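Local structure of nitrilotriacetate monooxygenase (Burkholderia pseudomallei, 3SDO) at residues W385-A390 against R419-P424; S101-P106 against E134-N139; R345-T350 against A355-T360. The protein probably acts as an FMN-dependent monooxygenase of the NtaA/SnaA/DszA family, inserting one atom of molecular oxygen into an organic substrate. All coordinates share one frame; numbering follows the deposited sequence.

Followed from the N terminus, the three contacts come strictly in series: none encloses or crosses another, and none touches another. Interaction 2 comes first, joining the loops that follow strands 94-100 and 124-129 across 27 intervening residues that hold nearly all of helix 106-119 and strand 124-129. Interaction 3 closes the tightest loop, only four residues long, where helix 334-346 hands over to helix 351-363, about 29 Å from the centre of the chain. Interaction 1 comes last and bridges the ends of helices 375-387 and 401-418 around strand 393-396. Interactions 1 and 2 lie on opposite sides of the chain's centre, their centres about 38 Å apart.

Interaction 1 of 3, residues W385-A390 against R419-P424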
loop_
_atom_site.group_PDB
_atom_site.type_symbol
_atom_site.label_atom_id
_atom_site.label_comp_id
_atom_site.label_asym_id
_atom_site.label_seq_id
_atom_site.Cartn_x
_atom_site.Cartn_y
_atom_site.Cartn_z
ATOM N N TRP A 385 -27.388 17.094 13.850
ATOM C CA TRP A 385 -26.310 17.590 12.975
ATOM C C TRP A 385 -26.691 17.476 11.497
ATOM O O TRP A 385 -26.405 18.368 10.706
ATOM C CB TRP A 385 -24.992 16.831 13.219
ATOM C CG TRP A 385 -24.245 17.296 14.439
ATOM C CD1 TRP A 385 -24.758 17.475 15.687
ATOM C CD2 TRP A 385 -22.860 17.642 14.523
ATOM N NE1 TRP A 385 -23.792 17.915 16.545
ATOM C CE2 TRP A 385 -22.610 18.036 15.858
ATOM C CE3 TRP A 385 -21.799 17.649 13.608
ATOM C CZ2 TRP A 385 -21.346 18.425 16.301
ATOM C CZ3 TRP A 385 -20.538 18.051 14.050
ATOM C CH2 TRP A 385 -20.325 18.425 15.392
ATOM N N VAL A 386 -27.356 16.393 11.143
ATOM C CA VAL A 386 -27.780 16.155 9.748
ATOM C C VAL A 386 -28.994 17.030 9.377
ATOM O O VAL A 386 -28.972 17.706 8.349
ATOM C CB VAL A 386 -28.037 14.657 9.494
ATOM C CG1 VAL A 386 -28.659 14.415 8.106
ATOM C CG2 VAL A 386 -26.709 13.899 9.602
ATOM N N ASP A 387 -30.008 17.072 10.238
ATOM C CA ASP A 387 -31.183 17.930 10.004
ATOM C C ASP A 387 -30.802 19.390 9.801
ATOM O O ASP A 387 -31.400 20.077 8.974
ATOM C CB ASP A 387 -32.139 17.917 11.201
ATOM C CG ASP A 387 -33.024 16.697 11.251
ATOM O OD1 ASP A 387 -33.036 15.871 10.311
ATOM O OD2 ASP A 387 -33.727 16.599 12.267
ATOM N N GLU A 388 -29.820 19.862 10.574
ATOM C CA GLU A 388 -29.546 21.288 10.646
ATOM C C GLU A 388 -28.392 21.715 9.764
ATOM O O GLU A 388 -27.957 22.864 9.830
ATOM C CB GLU A 388 -29.328 21.705 12.115
ATOM C CG GLU A 388 -30.551 21.469 13.003
ATOM C CD GLU A 388 -31.812 22.141 12.449
ATOM O OE1 GLU A 388 -31.706 23.339 12.153
ATOM O OE2 GLU A 388 -32.875 21.475 12.331
ATOM N N GLY A 389 -27.888 20.811 8.935
ATOM C CA GLY A 389 -26.882 21.180 7.926
ATOM C C GLY A 389 -25.443 21.241 8.401
ATOM O O GLY A 389 -24.680 22.089 7.947
ATOM N N ALA A 390 -25.054 20.358 9.313
ATOM C CA ALA A 390 -23.648 20.259 9.718
ATOM C C ALA A 390 -22.986 19.001 9.171
ATOM O O ALA A 390 -21.763 18.865 9.256
ATOM C CB ALA A 390 -23.515 20.277 11.224
ATOM N N ARG A 419 -35.516 4.971 13.398
ATOM C CA ARG A 419 -35.998 6.335 13.201
ATOM C C ARG A 419 -35.918 6.825 11.750
ATOM O O ARG A 419 -36.251 7.990 11.475
ATOM C CB ARG A 419 -35.240 7.294 14.137
ATOM C CG ARG A 419 -35.404 6.890 15.593
ATOM C CD ARG A 419 -34.398 7.546 16.556
ATOM N NE ARG A 419 -34.636 8.969 16.719
ATOM C CZ ARG A 419 -34.047 9.734 17.638
ATOM N NH1 ARG A 419 -33.207 9.214 18.555
ATOM N NH2 ARG A 419 -34.329 11.028 17.665
ATOM N N GLY A 420 -35.517 5.946 10.824
ATOM C CA GLY A 420 -35.479 6.301 9.385
ATOM C C GLY A 420 -34.261 7.073 8.939
ATOM O O GLY A 420 -34.250 7.711 7.862
ATOM N N TYR A 421 -33.208 7.001 9.754
ATOM C CA TYR A 421 -31.979 7.719 9.486
ATOM C C TYR A 421 -30.755 6.811 9.200
ATOM O O TYR A 421 -29.624 7.288 9.215
ATOM C CB TYR A 421 -31.687 8.669 10.651
ATOM C CG TYR A 421 -32.458 9.978 10.629
ATOM C CD1 TYR A 421 -31.947 11.085 9.984
ATOM C CD2 TYR A 421 -33.662 10.121 11.298
ATOM C CE1 TYR A 421 -32.638 12.300 9.975
ATOM C CE2 TYR A 421 -34.353 11.336 11.305
ATOM C CZ TYR A 421 -33.822 12.420 10.635
ATOM O OH TYR A 421 -34.472 13.628 10.623
ATOM N N PHE A 422 -30.980 5.523 8.941
ATOM C CA PHE A 422 -29.904 4.607 8.533
ATOM C C PHE A 422 -30.435 3.318 7.935
ATOM O O PHE A 422 -31.143 2.542 8.600
ATOM C CB PHE A 422 -28.980 4.270 9.706
ATOM C CG PHE A 422 -27.775 3.420 9.315
ATOM C CD1 PHE A 422 -26.725 3.975 8.604
ATOM C CD2 PHE A 422 -27.694 2.085 9.673
ATOM C CE1 PHE A 422 -25.613 3.204 8.236
ATOM C CE2 PHE A 422 -26.596 1.304 9.298
ATOM C CZ PHE A 422 -25.550 1.875 8.583
ATOM N N ASP A 423 -30.063 3.093 6.683
ATOM C CA ASP A 423 -30.367 1.863 5.947
ATOM C C ASP A 423 -29.103 0.989 5.931
ATOM O O ASP A 423 -28.135 1.311 5.252
ATOM C CB ASP A 423 -30.797 2.286 4.524
ATOM C CG ASP A 423 -31.109 1.122 3.600
ATOM O OD1 ASP A 423 -31.033 -0.032 4.027
ATOM O OD2 ASP A 423 -31.422 1.401 2.418
ATOM N N PRO A 424 -29.086 -0.105 6.705
ATOM C CA PRO A 424 -27.890 -0.947 6.808
ATOM C C PRO A 424 -27.619 -1.871 5.603
ATOM O O PRO A 424 -26.518 -2.458 5.501
ATOM C CB PRO A 424 -28.171 -1.787 8.066
ATOM C CG PRO A 424 -29.643 -1.874 8.140
ATOM C CD PRO A 424 -30.191 -0.611 7.548
#
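Asp387 and Tyr421 face each other from just inside and just beyond two helix ends: Asp387 is the last residue of helix 375-387, whereas Tyr421 follows Gly420, whose positive phi (81°) terminates helix 401-418 in a Schellman motif. Both side chains leave the backbone with CG beside the backbone N (chi1 near -80° in each), and they meet at about a right angle. The phenol OH of Tyr421 donates a hydrogen bond of 2.7 Å to OD1 of Asp387, which receives it on its syn lone pair, the side of the other carboxylate oxygen. OD1 lies at the edge of the tyrosine ring, near its plane, while the carboxylate itself is turned 54° from that plane. Such a bond illustrates how a buried phenol can be anchored at a partly exposed helix end. The helices are neighbours in the TIM-barrel wall, separated in sequence by strand 393-396, which pairs with strand 11-15 to help complete the barrel. Helix 375-387 also ends in a Schellman motif, with Ala390 N bonded to Trp385 O at 2.8 Å and Gly389 as the residue of positive phi; this turns the chain away toward the strand and leaves Asp387 on the final helical turn. Around the phenol, Thr6, and Ser4 of what is probably a vector-derived N-terminal extension, also hydrogen-bond to Tyr421 OH, and in this construct the three side chains together would hold the hydroxyl. The tyrosine packs on Ile383 and Leu416, one from each helix, and its backbone is hydrogen-bonded to Ile10.

Interaction 2 of 3, residues S101-P106 against E134-N139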
loop_
_atom_site.group_PDB
_atom_site.type_symbol
_atom_site.label_atom_id
_atom_site.label_comp_id
_atom_site.label_asym_id
_atom_site.label_seq_id
_atom_site.Cartn_x
_atom_site.Cartn_y
_atom_site.Cartn_z
ATOM N N SER A 101 0.449 14.449 -1.376
ATOM C CA SER A 101 0.750 15.012 -2.679
ATOM C C SER A 101 2.205 15.430 -2.793
ATOM O O SER A 101 2.731 15.433 -3.880
ATOM C CB SER A 101 -0.089 16.266 -2.938
ATOM O OG SER A 101 -1.436 16.026 -2.641
ATOM N N SER A 102 2.835 15.822 -1.686
ATOM C CA SER A 102 4.206 16.383 -1.756
ATOM C C SER A 102 5.276 15.310 -1.828
ATOM O O SER A 102 6.358 15.553 -2.356
ATOM C CB SER A 102 4.488 17.294 -0.562
ATOM O OG SER A 102 3.521 18.328 -0.474
ATOM N N TYR A 103 4.967 14.111 -1.342
ATOM C CA TYR A 103 5.989 13.082 -1.184
ATOM C C TYR A 103 5.662 11.788 -1.928
ATOM O O TYR A 103 6.053 10.716 -1.509
ATOM C CB TYR A 103 6.224 12.836 0.309
ATOM C CG TYR A 103 6.548 14.118 1.054
ATOM C CD1 TYR A 103 7.619 14.907 0.670
ATOM C CD2 TYR A 103 5.736 14.576 2.088
ATOM C CE1 TYR A 103 7.918 16.098 1.337
ATOM C CE2 TYR A 103 6.035 15.760 2.772
ATOM C CZ TYR A 103 7.121 16.516 2.381
ATOM O OH TYR A 103 7.405 17.689 3.043
ATOM N N SER A 104 4.966 11.930 -3.052
ATOM C CA SER A 104 4.587 10.809 -3.907
ATOM C C SER A 104 4.645 11.272 -5.345
ATOM O O SER A 104 4.333 12.437 -5.656
ATOM C CB SER A 104 3.169 10.407 -3.623
ATOM O OG SER A 104 2.308 11.425 -4.143
ATOM N N GLU A 105 5.061 10.385 -6.230
ATOM C CA GLU A 105 5.022 10.691 -7.664
ATOM C C GLU A 105 3.601 10.444 -8.172
ATOM O O GLU A 105 3.053 9.365 -7.945
ATOM C CB GLU A 105 6.019 9.825 -8.434
ATOM C CG GLU A 105 7.454 10.259 -8.290
ATOM C CD GLU A 105 7.843 11.475 -9.183
ATOM O OE1 GLU A 105 7.085 11.865 -10.110
ATOM O OE2 GLU A 105 8.942 12.028 -8.964
ATOM N N PRO A 106 3.010 11.422 -8.883
ATOM C CA PRO A 106 1.635 11.211 -9.353
ATOM C C PRO A 106 1.436 9.924 -10.174
ATOM O O PRO A 106 0.398 9.286 -10.049
ATOM C CB PRO A 106 1.348 12.446 -10.224
ATOM C CG PRO A 106 2.632 13.154 -10.377
ATOM C CD PRO A 106 3.539 12.738 -9.284
ATOM N N GLU A 134 4.867 18.365 10.560
ATOM C CA GLU A 134 6.107 19.121 10.460
ATOM C C GLU A 134 7.287 18.174 10.671
ATOM O O GLU A 134 7.305 17.424 11.653
ATOM C CB GLU A 134 6.162 20.278 11.485
ATOM C CG GLU A 134 7.080 21.428 11.037
ATOM C CD GLU A 134 7.577 22.319 12.163
ATOM O OE1 GLU A 134 7.219 22.096 13.347
ATOM O OE2 GLU A 134 8.342 23.269 11.850
ATOM N N GLY A 135 8.248 18.207 9.745
ATOM C CA GLY A 135 9.407 17.308 9.771
ATOM C C GLY A 135 9.388 16.194 8.723
ATOM O O GLY A 135 10.431 15.627 8.401
ATOM N N THR A 136 8.207 15.858 8.198
ATOM C CA THR A 136 8.067 14.799 7.201
ATOM C C THR A 136 9.042 14.930 6.044
ATOM O O THR A 136 9.607 13.944 5.602
ATOM C CB THR A 136 6.626 14.736 6.642
ATOM O OG1 THR A 136 5.705 14.634 7.737
ATOM C CG2 THR A 136 6.433 13.501 5.687
ATOM N N GLY A 137 9.231 16.158 5.567
ATOM C CA GLY A 137 10.140 16.455 4.466
ATOM C C GLY A 137 11.564 15.973 4.679
ATOM O O GLY A 137 12.272 15.699 3.721
ATOM N N LYS A 138 11.959 15.835 5.942
ATOM C CA LYS A 138 13.258 15.285 6.308
ATOM C C LYS A 138 13.450 13.818 5.881
ATOM O O LYS A 138 14.590 13.346 5.813
ATOM C CB LYS A 138 13.502 15.426 7.834
ATOM C CG LYS A 138 13.740 16.851 8.286
ATOM C CD LYS A 138 13.622 17.003 9.806
ATOM C CE LYS A 138 14.271 18.295 10.267
ATOM N NZ LYS A 138 13.660 18.828 11.506
ATOM N N ASN A 139 12.349 13.107 5.619
ATOM C CA ASN A 139 12.425 11.737 5.104
ATOM C C ASN A 139 12.425 11.636 3.584
ATOM O O ASN A 139 12.437 10.528 3.044
ATOM C CB ASN A 139 11.308 10.877 5.714
ATOM C CG ASN A 139 11.559 10.592 7.164
ATOM O OD1 ASN A 139 12.712 10.555 7.580
ATOM N ND2 ASN A 139 10.498 10.391 7.947
#
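Tyr103 and Thr136 are brought together by similar first torsions with different consequences. In Tyr103, a chi1 of -54° sets the ring beside its backbone N and reaches it across to the other loop; in Thr136, a chi1 of -53° sends the methyl CG2 anti to the backbone N, out toward that ring, and turns OG1 back to the main chain. CG2 of Thr136 comes obliquely to the CD2-CE2 side of the ring, 3.7 Å from CE2 of Tyr103. The far end of the same ring reaches the backbone of Gly137, where Tyr103 OH lies 3.3 Å from Gly137 CA. Because glycine carries no side chain, nothing stands between the phenol and the main chain there. Although OH is also close to Gly137 N, the angle is too poor for a hydrogen bond, and the contact is one of van der Waals packing. On the tyrosine side, Ser102 CB sits over the ring centre, 3.8 Å above the plane, and Tyr140 stacks on the ring as well. On the other side, a 3-10 turn holds the threonine and glycine in place: Asn139 N bonds to Thr136 O at 2.9 Å, while Thr136 OG1 is tied to Ile133 O. The second subunit also bonds to both loops, its Asn108 ND2 to Tyr103 O and its Gly202 N to Asn139 OD1. These loops follow strands 94-100 and 124-129, which are parallel neighbours. The Tyr103 side chain lies about 7 Å from that of His147, a predicted FMN ligand, consistent with a setting at the C-terminal mouth of the barrel, where cofactors are bound in luciferase-like TIM barrels.

Interaction 3 of 3, residues R345-T350 against A355-T360; sequences RERKLT and AYEVST
Arg347 and Glu357 approach from opposite directions and form a salt bridge at the protein surface, with NH1 of the arginine 3.3 Å from OE2 of the glutamate. The hydrogen bond within it is weak by distance although fairly straight, at 162°. The carboxylate meets the edge of the guanidinium, yet the two planes stand almost perpendicular, 88° apart, and the pair does not form the flat two-pronged arrangement often seen between these groups. Leu349 lies alongside both: its CD2 is over one face of the Arg347 guanidinium, 4.2 Å above the plane, and its CD1 is 4.2 Å from Glu357 CG. One leucine therefore touches the charged head of one partner and the aliphatic stem of the other. The bend of Glu357 at chi2 (-70°) directs its carboxylate toward the arginine, whose own chain is bent at chi3. The contact spans a helix-linker-helix connection in which helix 334-346 gives way, through a short linker, to helix 351-363; the pair belongs to the largely helical region between strands 268-277 and 372-373, probably an insertion in the barrel. In the linker, Lys348 separates the two residues that reach Glu357. Thr350 then starts the next helix as its N-cap: its side chain caps a backbone N, and its own N is bonded to Glu353 OE1, consistent with a capping box. Farther out, Leu343 of the first helix packs against both Leu349 and Glu357, and the backbone of Leu349 is hydrogen-bonded to Phe322. Ala355 and Val358 turn to helix 297-307.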
loop_
_atom_site.group_PDB
_atom_site.type_symbol
_atom_site.label_atom_id
_atom_site.label_comp_id
_atom_site.label_asym_id
_atom_site.label_seq_id
_atom_site.Cartn_x
_atom_site.Cartn_y
_atom_site.Cartn_z
ATOM N N ARG A 345 -10.131 28.607 38.277
ATOM C CA ARG A 345 -10.686 29.620 39.181
ATOM C C ARG A 345 -12.219 29.642 39.149
ATOM O O ARG A 345 -12.860 29.849 40.177
ATOM C CB ARG A 345 -10.142 31.011 38.821
ATOM N N GLU A 346 -12.804 29.431 37.974
ATOM C CA GLU A 346 -14.262 29.539 37.817
ATOM C C GLU A 346 -14.966 28.267 38.255
ATOM O O GLU A 346 -16.100 28.306 38.726
ATOM C CB GLU A 346 -14.626 29.885 36.382
ATOM C CG GLU A 346 -14.294 31.325 36.043
ATOM C CD GLU A 346 -14.806 31.758 34.682
ATOM O OE1 GLU A 346 -15.254 30.884 33.906
ATOM O OE2 GLU A 346 -14.741 32.973 34.391
ATOM N N ARG A 347 -14.281 27.143 38.086
ATOM C CA ARG A 347 -14.740 25.866 38.595
ATOM C C ARG A 347 -13.764 25.512 39.707
ATOM O O ARG A 347 -12.577 25.747 39.568
ATOM C CB ARG A 347 -14.744 24.845 37.456
ATOM C CG ARG A 347 -15.668 25.274 36.298
ATOM C CD ARG A 347 -15.572 24.354 35.090
ATOM N NE ARG A 347 -16.061 23.008 35.392
ATOM C CZ ARG A 347 -15.687 21.897 34.751
ATOM N NH1 ARG A 347 -14.813 21.943 33.743
ATOM N NH2 ARG A 347 -16.190 20.726 35.122
ATOM N N LYS A 348 -14.233 24.992 40.831
ATOM C CA LYS A 348 -13.308 24.775 41.943
ATOM C C LYS A 348 -12.533 23.469 41.709
ATOM O O LYS A 348 -12.747 22.489 42.410
ATOM C CB LYS A 348 -14.064 24.758 43.279
ATOM N N LEU A 349 -11.646 23.468 40.710
ATOM C CA LEU A 349 -11.022 22.231 40.230
ATOM C C LEU A 349 -9.751 21.859 40.987
ATOM O O LEU A 349 -8.968 22.718 41.389
ATOM C CB LEU A 349 -10.709 22.313 38.730
ATOM C CG LEU A 349 -11.907 22.548 37.803
ATOM C CD1 LEU A 349 -11.502 22.411 36.338
ATOM C CD2 LEU A 349 -13.057 21.581 38.122
ATOM N N THR A 350 -9.559 20.556 41.160
ATOM C CA THR A 350 -8.329 20.023 41.714
ATOM C C THR A 350 -7.278 19.988 40.600
ATOM O O THR A 350 -7.605 20.177 39.424
ATOM C CB THR A 350 -8.560 18.609 42.265
ATOM O OG1 THR A 350 -8.965 17.737 41.192
ATOM C CG2 THR A 350 -9.640 18.631 43.367
ATOM N N ALA A 355 -5.646 18.804 35.067
ATOM C CA ALA A 355 -4.698 18.099 34.185
ATOM C C ALA A 355 -5.443 17.280 33.138
ATOM O O ALA A 355 -5.021 17.221 31.973
ATOM C CB ALA A 355 -3.762 17.179 34.984
ATOM N N TYR A 356 -6.516 16.624 33.578
ATOM C CA TYR A 356 -7.293 15.744 32.701
ATOM C C TYR A 356 -8.216 16.549 31.781
ATOM O O TYR A 356 -8.363 16.197 30.621
ATOM C CB TYR A 356 -8.061 14.678 33.508
ATOM C CG TYR A 356 -7.210 13.465 33.833
ATOM C CD1 TYR A 356 -6.593 13.331 35.066
ATOM C CD2 TYR A 356 -7.004 12.473 32.896
ATOM C CE1 TYR A 356 -5.810 12.232 35.366
ATOM C CE2 TYR A 356 -6.219 11.373 33.177
ATOM C CZ TYR A 356 -5.621 11.251 34.414
ATOM O OH TYR A 356 -4.838 10.158 34.715
ATOM N N GLU A 357 -8.806 17.635 32.289
ATOM C CA GLU A 357 -9.548 18.598 31.445
ATOM C C GLU A 357 -8.756 18.990 30.213
ATOM O O GLU A 357 -9.261 18.948 29.078
ATOM C CB GLU A 357 -9.836 19.899 32.213
ATOM C CG GLU A 357 -11.091 19.895 33.016
ATOM C CD GLU A 357 -12.312 19.922 32.154
ATOM O OE1 GLU A 357 -12.259 20.556 31.077
ATOM O OE2 GLU A 357 -13.321 19.298 32.551
ATOM N N VAL A 358 -7.531 19.431 30.465
ATOM C CA VAL A 358 -6.591 19.784 29.416
ATOM C C VAL A 358 -6.350 18.520 28.582
ATOM O O VAL A 358 -6.844 18.422 27.445
ATOM C CB VAL A 358 -5.308 20.364 30.034
ATOM C CG1 VAL A 358 -4.234 20.625 28.990
ATOM C CG2 VAL A 358 -5.648 21.678 30.791
ATOM N N SER A 359 -5.686 17.531 29.183
ATOM C CA SER A 359 -5.405 16.237 28.535
ATOM C C SER A 359 -6.598 15.619 27.761
ATOM O O SER A 359 -6.564 15.579 26.526
ATOM C CB SER A 359 -4.890 15.228 29.572
ATOM N N THR A 360 -7.634 15.164 28.488
ATOM C CA THR A 360 -8.795 14.446 27.907
ATOM C C THR A 360 -9.481 15.150 26.746
ATOM O O THR A 360 -9.884 14.495 25.783
ATOM C CB THR A 360 -9.907 14.168 28.946
ATOM O OG1 THR A 360 -9.355 13.479 30.059
ATOM C CG2 THR A 360 -11.026 13.307 28.345
#